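Local coordinates for protein ecdysteroid-phosphate phosphatase (Bombyx mori, PDB 3C7T) that removes the phosphate from ecdysteroid 22-phosphates to release the active hormones, and also has protein tyrosine phosphatase activity, at residues E164-G169 with H192-D197; R168-M173 with V200-R205; V85-S88 with C93-T96. One frame throughout, in Å; residues are numbered along the deposited sequence.

Interaction 1 of 3, residues E164-G169 with H192-D197; sequences EFFKRG and HAITLD. With WO4 (tungstate(VI)ion), chain E.
Phe165 and Phe166 of helix 162-179 make an apolar contact with Ile194, near the start of helix 193-204, at the tungstate-binding end of the histidine phosphatase fold. CZ of Phe165 brings its ring edge to Ile194 CG2 at 3.8 Å, and Phe166 CE1 approaches Ile194 CG1 obliquely at 4.3 Å. A chi1 of -168° turns CG1 of Ile194 away from the backbone N, and this branch reaches both rings while CG2 meets the edge of Phe165, a task that suits a beta-branched residue. The two phenylalanines also meet each other, Phe165 CE2 standing 3.6 Å above the plane of the Phe166 ring, offset toward its rim.

Just before Ile194, at His192 and Ala193, the chemistry turns polar. His192 ND1 donates within its ring plane to tungstate O4 at 2.6 Å, nearly straight at 169°, while the Ala193 N-H reaches tungstate O1 at 2.6 Å along a more bent path. Ser88 pairs with NE2 of the imidazole, and Thr195 OG1 accepts from the His192 backbone N. A leucine in place of His192 would probably leave tungstate O4 without this donor and Ser88 OG without its imidazole partner. Apolar packing thus adjoins two donors to the oxyanion, tungstate probably mimicking the substrate's phosphate.

Interaction 2 of 3, residues R168-M173 with V200-R205; sequences RGEVAM and VGALHR
Ala202 of helix 193-204 packs against Glu170 and Met173, about one turn apart on helix 162-179, in a helix-helix contact of the histidine phosphatase fold. Apolar packing forms its centre. Ala202 CB meets Met173 CB at 3.9 Å and lies 4.3 Å from Glu170 CA; so small a residue lets the backbones draw close, with the CA atoms of Glu170 and Ala202 5.1 Å apart. Met173, flexible and unbranched beyond CB, runs on along helix 193-204 to Thr195, Gln198 and Met199.

Charge borders this packing on one side. Glu170, with CG anti to the backbone N (chi1 -178°) and an extended chain, carries its carboxylate across the arginine chain at about a right angle. Glu170 OE1 comes to 3.1 Å from Arg205 CD, yet its salt bridge to Arg205 NE is long, 3.8 Å, with the oxygen well out of the guanidinium plane, so charge attraction alone acts here. The firmer partner of OE1 is the hydroxyl of Tyr216, whose ring also makes a cation-pi contact with Arg205.

Hydrogen bonding fixes the guanidinium against the turn before it. Gly201 O accepts from Arg205 N and Arg205 NH1 on opposite faces of its carbonyl plane, NH1 at 2.8 Å.

Interaction 3 of 3, residues V85-S88 with C93-T96; sequences VYAS and CVET
Ser88 and Cys93 meet through their short side chains, Ser88 CB lying 3.6 Å from Cys93 SG, while Ser88 O rests against Cys93 CB at 3.6 Å and against Val94 CG2 at 3.5 Å. Ala87 CB adds a looser apolar touch, 4.4 Å from the same Val94 CG2, and sits 4.1 Å from Cys93 O. Cys93 holds SG anti to its carbonyl carbon (chi1 -53°), which carries the sulfur alongside the serine. Small residues suit this place because the strand end and the helix lie close, with CA atoms 5.7 Å apart for both Ala87-Val94 and Ser88-Cys93.

The two segments belong to the first strand and the helix of a beta-alpha-beta unit: strand 84-87, helix 91-104 and strand 112-114, with Ser88 just beyond the C-terminal end of the first strand, where parallel alpha/beta folds commonly place their active sites. Further out, backbone bonds from Ala87 to Lys113 and from Tyr86 to Ile188 and Ile190 fix the strand between its two parallel neighbours, and Val94 packs on Val114. Thr96 OG1 bonds back to Arg92 O and hydrogen-bonds Gly13 N, tying the helix to the loop after His12, the residue that becomes phosphorylated. Ser88 OG has its polar partner in His192.

Interactions 1 and 2 join the same two helices, 162-179 and 193-204, their centres 8 Å apart, and Thr195 CG2 touches Met173 CE at 3.5 Å between them. Interaction 1 is buried and aromatic beside the tungstate; interaction 2, farther from the chain centre and only partly buried, can afford a carboxylate and a guanidinium at its margin. Interaction 3 lies deepest, about 4 Å from the chain centre to its own centre, and joins a strand to a helix with small residues. It reaches interaction 1 at the His192 ring, which Ser88 and Cys93 both touch, His192 CE1 lying 3.7 Å from Cys93 SG, whereas interactions 2 and 3 do not touch.

Interaction 1 of 3, residues E164-G169 with H192-D197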
loop_
_atom_site.group_PDB
_atom_site.type_symbol
_atom_site.label_atom_id
_atom_site.label_comp_id
_atom_site.label_asym_id
_atom_site.label_seq_id
_atom_site.Cartn_x
_atom_site.Cartn_y
_atom_site.Cartn_z
ATOM N N GLU A 164 -28.640 14.477 17.482
ATOM C CA GLU A 164 -29.226 13.236 16.976
ATOM C C GLU A 164 -28.146 12.295 16.449
ATOM O O GLU A 164 -28.227 11.071 16.623
ATOM C CB GLU A 164 -30.221 13.550 15.860
ATOM C CG GLU A 164 -31.555 14.105 16.360
ATOM C CD GLU A 164 -32.362 14.819 15.280
ATOM O OE1 GLU A 164 -31.830 15.122 14.180
ATOM O OE2 GLU A 164 -33.552 15.100 15.550
ATOM N N PHE A 165 -27.139 12.879 15.805
ATOM C CA PHE A 165 -26.018 12.097 15.293
ATOM C C PHE A 165 -25.277 11.406 16.425
ATOM O O PHE A 165 -25.081 10.183 16.384
ATOM C CB PHE A 165 -25.066 12.955 14.440
ATOM C CG PHE A 165 -23.678 12.391 14.339
ATOM C CD1 PHE A 165 -23.429 11.243 13.585
ATOM C CD2 PHE A 165 -22.616 12.998 15.001
ATOM C CE1 PHE A 165 -22.143 10.709 13.501
ATOM C CE2 PHE A 165 -21.305 12.449 14.912
ATOM C CZ PHE A 165 -21.096 11.313 14.175
ATOM N N PHE A 166 -24.883 12.166 17.443
ATOM C CA PHE A 166 -24.157 11.560 18.542
ATOM C C PHE A 166 -24.974 10.534 19.339
ATOM O O PHE A 166 -24.442 9.548 19.845
ATOM C CB PHE A 166 -23.528 12.621 19.441
ATOM C CG PHE A 166 -22.278 13.227 18.866
ATOM C CD1 PHE A 166 -21.123 12.474 18.739
ATOM C CD2 PHE A 166 -22.259 14.553 18.465
ATOM C CE1 PHE A 166 -19.948 13.033 18.199
ATOM C CE2 PHE A 166 -21.095 15.131 17.928
ATOM C CZ PHE A 166 -19.942 14.365 17.796
ATOM N N LYS A 167 -26.278 10.767 19.423
ATOM C CA LYS A 167 -27.170 9.845 20.108
ATOM C C LYS A 167 -27.221 8.484 19.397
ATOM O O LYS A 167 -27.146 7.445 20.053
ATOM C CB LYS A 167 -28.568 10.478 20.223
ATOM C CG LYS A 167 -29.641 9.634 20.950
ATOM C CD LYS A 167 -29.212 9.250 22.348
ATOM C CE LYS A 167 -30.371 8.629 23.116
ATOM N NZ LYS A 167 -29.943 8.122 24.434
ATOM N N ARG A 168 -27.369 8.521 18.070
ATOM C CA ARG A 168 -27.279 7.372 17.170
ATOM C C ARG A 168 -26.056 6.527 17.505
ATOM O O ARG A 168 -26.156 5.334 17.785
ATOM C CB ARG A 168 -27.043 7.862 15.730
ATOM C CG ARG A 168 -28.239 8.196 14.907
ATOM C CD ARG A 168 -28.031 7.777 13.470
ATOM N NE ARG A 168 -27.309 8.752 12.656
ATOM C CZ ARG A 168 -26.087 8.572 12.146
ATOM N NH1 ARG A 168 -25.407 7.455 12.378
ATOM N NH2 ARG A 168 -25.544 9.517 11.395
ATOM N N GLY A 169 -24.886 7.162 17.432
ATOM C CA GLY A 169 -23.614 6.455 17.612
ATOM C C GLY A 169 -23.488 5.814 18.981
ATOM O O GLY A 169 -23.037 4.665 19.112
ATOM N N HIS A 192 -15.629 5.857 10.594
ATOM C CA HIS A 192 -15.235 7.134 10.022
ATOM C C HIS A 192 -14.227 7.775 10.987
ATOM O O HIS A 192 -13.947 7.199 12.035
ATOM C CB HIS A 192 -16.504 7.991 9.849
ATOM C CG HIS A 192 -17.551 7.340 8.990
ATOM N ND1 HIS A 192 -17.509 7.360 7.609
ATOM C CD2 HIS A 192 -18.648 6.623 9.324
ATOM C CE1 HIS A 192 -18.539 6.680 7.132
ATOM N NE2 HIS A 192 -19.254 6.235 8.155
ATOM N N ALA A 193 -13.685 8.946 10.655
ATOM C CA ALA A 193 -12.678 9.603 11.511
ATOM C C ALA A 193 -13.248 9.868 12.911
ATOM O O ALA A 193 -12.566 9.656 13.927
ATOM C CB ALA A 193 -12.176 10.892 10.871
ATOM N N ILE A 194 -14.526 10.257 12.943
ATOM C CA ILE A 194 -15.244 10.617 14.174
ATOM C C ILE A 194 -15.531 9.400 15.092
ATOM O O ILE A 194 -15.757 9.548 16.312
ATOM C CB ILE A 194 -16.548 11.385 13.790
ATOM C CG1 ILE A 194 -17.214 12.069 14.995
ATOM C CG2 ILE A 194 -17.535 10.472 13.043
ATOM C CD1 ILE A 194 -16.320 13.017 15.743
ATOM N N THR A 195 -15.502 8.197 14.513
ATOM C CA THR A 195 -15.824 6.955 15.223
ATOM C C THR A 195 -14.947 6.731 16.454
ATOM O O THR A 195 -15.423 6.227 17.500
ATOM C CB THR A 195 -15.742 5.742 14.275
ATOM O OG1 THR A 195 -16.680 5.938 13.219
ATOM C CG2 THR A 195 -16.067 4.400 15.015
ATOM N N LEU A 196 -13.670 7.117 16.336
ATOM C CA LEU A 196 -12.725 6.964 17.436
ATOM C C LEU A 196 -13.152 7.797 18.646
ATOM O O LEU A 196 -13.252 7.260 19.757
ATOM C CB LEU A 196 -11.290 7.295 17.001
ATOM C CG LEU A 196 -10.549 6.182 16.233
ATOM C CD1 LEU A 196 -11.175 5.853 14.866
ATOM C CD2 LEU A 196 -9.075 6.581 16.048
ATOM N N ASP A 197 -13.430 9.086 18.431
ATOM C CA ASP A 197 -13.987 9.945 19.498
ATOM C C ASP A 197 -15.383 9.503 19.981
ATOM O O ASP A 197 -15.701 9.627 21.172
ATOM C CB ASP A 197 -14.027 11.412 19.070
ATOM C CG ASP A 197 -12.710 12.136 19.327
ATOM O OD1 ASP A 197 -11.760 11.513 19.852
ATOM O OD2 ASP A 197 -12.634 13.352 19.017
HETATM W W WO4 E . -14.241 9.469 6.339
HETATM O O1 WO4 E . -13.378 9.189 8.046
HETATM O O2 WO4 E . -15.044 11.248 6.715
HETATM O O3 WO4 E . -13.173 9.866 4.713
HETATM O O4 WO4 E . -15.827 8.378 5.949
#

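Interaction 2 of 3, residues R168-M173 with V200-R205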
loop_
_atom_site.group_PDB
_atom_site.type_symbol
_atom_site.label_atom_id
_atom_site.label_comp_id
_atom_site.label_asym_id
_atom_site.label_seq_id
_atom_site.Cartn_x
_atom_site.Cartn_y
_atom_site.Cartn_z
ATOM N N ARG A 168 -27.369 8.521 18.070
ATOM C CA ARG A 168 -27.279 7.372 17.170
ATOM C C ARG A 168 -26.056 6.527 17.505
ATOM O O ARG A 168 -26.156 5.334 17.785
ATOM C CB ARG A 168 -27.043 7.862 15.730
ATOM C CG ARG A 168 -28.239 8.196 14.907
ATOM C CD ARG A 168 -28.031 7.777 13.470
ATOM N NE ARG A 168 -27.309 8.752 12.656
ATOM C CZ ARG A 168 -26.087 8.572 12.146
ATOM N NH1 ARG A 168 -25.407 7.455 12.378
ATOM N NH2 ARG A 168 -25.544 9.517 11.395
ATOM N N GLY A 169 -24.886 7.162 17.432
ATOM C CA GLY A 169 -23.614 6.455 17.612
ATOM C C GLY A 169 -23.488 5.814 18.981
ATOM O O GLY A 169 -23.037 4.665 19.112
ATOM N N GLU A 170 -23.876 6.579 20.000
ATOM C CA GLU A 170 -23.809 6.139 21.383
ATOM C C GLU A 170 -24.761 4.969 21.644
ATOM O O GLU A 170 -24.380 4.007 22.299
ATOM C CB GLU A 170 -24.129 7.313 22.311
ATOM C CG GLU A 170 -24.044 6.984 23.806
ATOM C CD GLU A 170 -24.460 8.168 24.652
ATOM O OE1 GLU A 170 -23.711 9.160 24.682
ATOM O OE2 GLU A 170 -25.536 8.103 25.282
ATOM N N VAL A 171 -25.987 5.049 21.127
ATOM C CA VAL A 171 -26.961 3.950 21.258
ATOM C C VAL A 171 -26.368 2.661 20.699
ATOM O O VAL A 171 -26.377 1.634 21.380
ATOM C CB VAL A 171 -28.330 4.294 20.587
ATOM C CG1 VAL A 171 -29.177 3.056 20.331
ATOM C CG2 VAL A 171 -29.101 5.262 21.446
ATOM N N ALA A 172 -25.815 2.728 19.482
ATOM C CA ALA A 172 -25.271 1.538 18.823
ATOM C C ALA A 172 -24.045 1.001 19.559
ATOM O O ALA A 172 -23.944 -0.199 19.795
ATOM C CB ALA A 172 -24.944 1.829 17.355
ATOM N N MET A 173 -23.132 1.889 19.943
ATOM C CA MET A 173 -21.879 1.475 20.573
ATOM C C MET A 173 -22.074 0.945 21.986
ATOM O O MET A 173 -21.439 -0.037 22.372
ATOM C CB MET A 173 -20.875 2.612 20.577
ATOM C CG MET A 173 -20.267 2.881 19.203
ATOM S SD MET A 173 -19.123 4.280 19.244
ATOM C CE MET A 173 -18.321 4.129 17.635
ATOM N N VAL A 200 -14.784 6.514 22.486
ATOM C CA VAL A 200 -14.284 7.018 23.764
ATOM C C VAL A 200 -15.438 7.641 24.554
ATOM O O VAL A 200 -15.650 7.308 25.720
ATOM C CB VAL A 200 -13.154 8.060 23.582
ATOM C CG1 VAL A 200 -12.777 8.706 24.935
ATOM C CG2 VAL A 200 -11.933 7.430 22.906
ATOM N N GLY A 201 -16.186 8.543 23.921
ATOM C CA GLY A 201 -17.356 9.151 24.570
ATOM C C GLY A 201 -18.434 8.181 25.024
ATOM O O GLY A 201 -19.037 8.381 26.082
ATOM N N ALA A 202 -18.698 7.139 24.229
ATOM C CA ALA A 202 -19.751 6.161 24.552
ATOM C C ALA A 202 -19.352 5.262 25.706
ATOM O O ALA A 202 -20.188 4.921 26.534
ATOM C CB ALA A 202 -20.104 5.313 23.339
ATOM N N LEU A 203 -18.073 4.896 25.758
ATOM C CA LEU A 203 -17.573 3.985 26.794
ATOM C C LEU A 203 -17.278 4.672 28.124
ATOM O O LEU A 203 -17.509 4.089 29.191
ATOM C CB LEU A 203 -16.382 3.160 26.287
ATOM C CG LEU A 203 -16.797 1.919 25.477
ATOM C CD1 LEU A 203 -17.480 2.287 24.170
ATOM C CD2 LEU A 203 -15.603 1.030 25.196
ATOM N N HIS A 204 -16.803 5.913 28.067
ATOM C CA HIS A 204 -16.704 6.733 29.274
ATOM C C HIS A 204 -18.082 6.986 29.903
ATOM O O HIS A 204 -18.215 7.000 31.135
ATOM C CB HIS A 204 -15.957 8.043 29.001
ATOM C CG HIS A 204 -14.466 7.880 28.964
ATOM N ND1 HIS A 204 -13.623 8.828 28.423
ATOM C CD2 HIS A 204 -13.673 6.865 29.378
ATOM C CE1 HIS A 204 -12.373 8.413 28.529
ATOM N NE2 HIS A 204 -12.377 7.220 29.096
ATOM N N ARG A 205 -19.105 7.140 29.062
ATOM C CA ARG A 205 -20.478 7.297 29.554
ATOM C C ARG A 205 -21.064 6.015 30.164
ATOM O O ARG A 205 -22.092 6.066 30.853
ATOM C CB ARG A 205 -21.386 7.876 28.464
ATOM C CG ARG A 205 -21.238 9.384 28.344
ATOM C CD ARG A 205 -21.869 9.934 27.089
ATOM N NE ARG A 205 -21.613 11.375 26.916
ATOM C CZ ARG A 205 -20.447 11.908 26.557
ATOM N NH1 ARG A 205 -19.382 11.137 26.336
ATOM N NH2 ARG A 205 -20.341 13.221 26.429
#

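Interaction 3 of 3, residues V85-S88 with C93-T96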
loop_
_atom_site.group_PDB
_atom_site.type_symbol
_atom_site.label_atom_id
_atom_site.label_comp_id
_atom_site.label_asym_id
_atom_site.label_seq_id
_atom_site.Cartn_x
_atom_site.Cartn_y
_atom_site.Cartn_z
ATOM N N VAL A 85 -17.579 -7.658 15.319
ATOM C CA VAL A 85 -17.137 -6.680 14.321
ATOM C C VAL A 85 -18.359 -5.925 13.799
ATOM O O VAL A 85 -19.301 -6.530 13.258
ATOM C CB VAL A 85 -16.374 -7.361 13.155
ATOM C CG1 VAL A 85 -15.962 -6.345 12.093
ATOM C CG2 VAL A 85 -15.144 -8.111 13.675
ATOM N N TYR A 86 -18.345 -4.614 14.021
ATOM C CA TYR A 86 -19.431 -3.716 13.597
ATOM C C TYR A 86 -18.861 -2.702 12.609
ATOM O O TYR A 86 -17.791 -2.145 12.851
ATOM C CB TYR A 86 -20.046 -2.994 14.804
ATOM C CG TYR A 86 -20.589 -3.947 15.852
ATOM C CD1 TYR A 86 -19.738 -4.516 16.800
ATOM C CD2 TYR A 86 -21.945 -4.292 15.881
ATOM C CE1 TYR A 86 -20.233 -5.402 17.769
ATOM C CE2 TYR A 86 -22.455 -5.173 16.853
ATOM C CZ TYR A 86 -21.585 -5.725 17.784
ATOM O OH TYR A 86 -22.041 -6.598 18.739
ATOM N N ALA A 87 -19.575 -2.470 11.509
ATOM C CA ALA A 87 -19.119 -1.541 10.483
ATOM C C ALA A 87 -20.223 -0.585 10.081
ATOM O O ALA A 87 -21.390 -0.978 9.964
ATOM C CB ALA A 87 -18.622 -2.286 9.276
ATOM N N SER A 88 -19.848 0.679 9.870
ATOM C CA SER A 88 -20.744 1.646 9.258
ATOM C C SER A 88 -21.197 1.076 7.915
ATOM O O SER A 88 -20.469 0.316 7.312
ATOM C CB SER A 88 -19.975 2.950 9.028
ATOM O OG SER A 88 -20.623 3.741 8.069
ATOM N N CYS A 93 -16.212 1.383 4.683
ATOM C CA CYS A 93 -16.117 0.840 6.044
ATOM C C CYS A 93 -16.282 -0.681 6.046
ATOM O O CYS A 93 -15.535 -1.409 6.725
ATOM C CB CYS A 93 -17.124 1.518 6.977
ATOM S SG CYS A 93 -16.999 3.326 6.964
ATOM N N VAL A 94 -17.267 -1.172 5.300
ATOM C CA VAL A 94 -17.437 -2.628 5.169
ATOM C C VAL A 94 -16.201 -3.275 4.508
ATOM O O VAL A 94 -15.729 -4.339 4.937
ATOM C CB VAL A 94 -18.724 -2.999 4.408
ATOM C CG1 VAL A 94 -18.909 -4.521 4.438
ATOM C CG2 VAL A 94 -19.943 -2.311 5.067
ATOM N N GLU A 95 -15.641 -2.626 3.496
ATOM C CA GLU A 95 -14.420 -3.162 2.904
ATOM C C GLU A 95 -13.245 -3.095 3.858
ATOM O O GLU A 95 -12.434 -4.010 3.868
ATOM C CB GLU A 95 -14.085 -2.469 1.588
ATOM C CG GLU A 95 -15.111 -2.728 0.477
ATOM C CD GLU A 95 -14.674 -2.105 -0.860
ATOM O OE1 GLU A 95 -14.210 -0.942 -0.863
ATOM O OE2 GLU A 95 -14.807 -2.767 -1.912
ATOM N N THR A 96 -13.167 -2.052 4.684
ATOM C CA THR A 96 -12.098 -1.993 5.677
ATOM C C THR A 96 -12.252 -3.171 6.647
ATOM O O THR A 96 -11.268 -3.816 7.041
ATOM C CB THR A 96 -12.084 -0.661 6.395
ATOM O OG1 THR A 96 -11.927 0.369 5.408
ATOM C CG2 THR A 96 -10.896 -0.587 7.438
#